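SPbeta prophage-derived aminoglycoside N(3')-acetyltransferase-like protein YokD (PDB 2NYG) binds coenzyme A as a member of the antibiotic N-acetyltransferase family and may contribute to antibiotic resistance, its acceptor substrate being unestablished. Local coordinates at residues F258-K261 / W262-N266. Residues are numbered along the deposited sequence; the frame is centred on the assembly and turned at random.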
# COMPACT_ATOMS: atom_id res chain seq x y z
N PHE A 258 12.28 31.42 1.14
CA PHE A 258 11.35 32.32 0.46
C PHE A 258 9.98 32.28 1.12
O PHE A 258 9.33 33.31 1.25
CB PHE A 258 11.20 31.93 -1.01
CG PHE A 258 10.35 32.87 -1.80
CD1 PHE A 258 10.90 34.01 -2.38
CD2 PHE A 258 8.98 32.64 -1.94
CE1 PHE A 258 10.10 34.90 -3.09
CE2 PHE A 258 8.17 33.52 -2.65
CZ PHE A 258 8.73 34.66 -3.23
N ALA A 259 9.56 31.09 1.52
CA ALA A 259 8.27 30.91 2.18
C ALA A 259 8.22 31.75 3.46
O ALA A 259 7.21 32.38 3.77
CB ALA A 259 8.08 29.45 2.51
N GLU A 260 9.31 31.73 4.20
CA GLU A 260 9.40 32.48 5.43
C GLU A 260 9.15 33.96 5.13
O GLU A 260 8.25 34.57 5.69
CB GLU A 260 10.78 32.28 6.07
CG GLU A 260 11.13 33.25 7.19
CD GLU A 260 12.36 32.82 7.94
OE1 GLU A 260 13.29 32.30 7.31
OE2 GLU A 260 12.41 33.01 9.18
N LYS A 261 9.93 34.52 4.21
CA LYS A 261 9.79 35.92 3.85
C LYS A 261 8.41 36.31 3.34
O LYS A 261 7.83 37.30 3.79
CB LYS A 261 10.88 36.30 2.85
CG LYS A 261 12.24 36.22 3.49
CD LYS A 261 13.36 36.58 2.56
CE LYS A 261 14.66 36.63 3.34
NZ LYS A 261 15.79 37.15 2.52
N TRP A 262 7.87 35.53 2.41
CA TRP A 262 6.54 35.79 1.88
C TRP A 262 5.58 35.87 3.08
O TRP A 262 4.77 36.79 3.18
CB TRP A 262 6.11 34.68 0.93
CG TRP A 262 4.83 34.95 0.21
CD1 TRP A 262 4.70 35.41 -1.06
CD2 TRP A 262 3.51 34.74 0.70
NE1 TRP A 262 3.37 35.50 -1.40
CE2 TRP A 262 2.61 35.10 -0.34
CE3 TRP A 262 2.98 34.29 1.92
CZ2 TRP A 262 1.22 35.02 -0.19
CZ3 TRP A 262 1.61 34.21 2.07
CH2 TRP A 262 0.74 34.57 1.01
N PHE A 263 5.67 34.90 3.99
CA PHE A 263 4.82 34.89 5.18
C PHE A 263 5.06 36.10 6.08
O PHE A 263 4.12 36.78 6.47
CB PHE A 263 5.07 33.62 6.02
CG PHE A 263 4.43 32.37 5.48
CD1 PHE A 263 3.10 32.37 5.09
CD2 PHE A 263 5.15 31.18 5.39
CE1 PHE A 263 2.49 31.21 4.63
CE2 PHE A 263 4.55 30.02 4.93
CZ PHE A 263 3.22 30.03 4.55
N ILE A 264 6.32 36.36 6.41
CA ILE A 264 6.68 37.47 7.29
C ILE A 264 6.18 38.82 6.79
O ILE A 264 5.58 39.60 7.55
CB ILE A 264 8.22 37.57 7.49
CG1 ILE A 264 8.73 36.35 8.25
CG2 ILE A 264 8.57 38.83 8.26
CD1 ILE A 264 10.23 36.36 8.49
N ASN A 265 6.45 39.11 5.52
CA ASN A 265 6.05 40.39 4.95
C ASN A 265 4.60 40.45 4.52
O ASN A 265 4.10 41.51 4.15
CB ASN A 265 6.94 40.70 3.75
CG ASN A 265 8.37 41.07 4.15
OD1 ASN A 265 8.58 41.88 5.05
ND2 ASN A 265 9.35 40.47 3.48
N ASN A 266 3.89 39.34 4.58
CA ASN A 266 2.51 39.39 4.17
C ASN A 266 1.56 39.45 5.34
O ASN A 266 0.41 39.81 5.16
CB ASN A 266 2.18 38.20 3.33
CG ASN A 266 1.72 38.56 1.92
OD1 ASN A 266 2.49 39.02 1.09
ND2 ASN A 266 0.45 38.33 1.66
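Glu260 and Ile264, one helical turn apart, meet through different first torsions: the glutamate holds CG trans to its own N (chi1 167°), while the isoleucine places CG1 trans to its carbonyl carbon (chi1 -66°). With chi2 near 180° in both, they run side by side in the same direction, and the methyl CD1 of Ile264 rests 3.5 Å from CG of Glu260, so that it packs on the aliphatic part of an acidic side chain. A similar i to i+4 pairing joins Phe258 and Trp262, whose rings approach obliquely, CE2 of the phenylalanine lying 4.3 Å from CD1 of the indole. CB of Ala259 comes equally close, 4.3 Å, to CE2 of Phe263. These pairs illustrate the periodicity of the alpha helix, here helix 252-268, close to the C terminus, which follows strand 245-251 of the mixed sheet. The backbone bonds have the same i to i+4 spacing: N of Trp262 gives a nearly straight bond to O of Phe258 (2.9 Å), and N of Ile264 reaches O of Glu260 at 2.7 Å. N of Asn265 bonds in the same way to O of Lys261 at 2.9 Å. Helix 224-234 receives Phe258 and Trp262, with Phe231 edge-to-face on the Phe258 ring; Phe263 and Ile264 both touch Ile191.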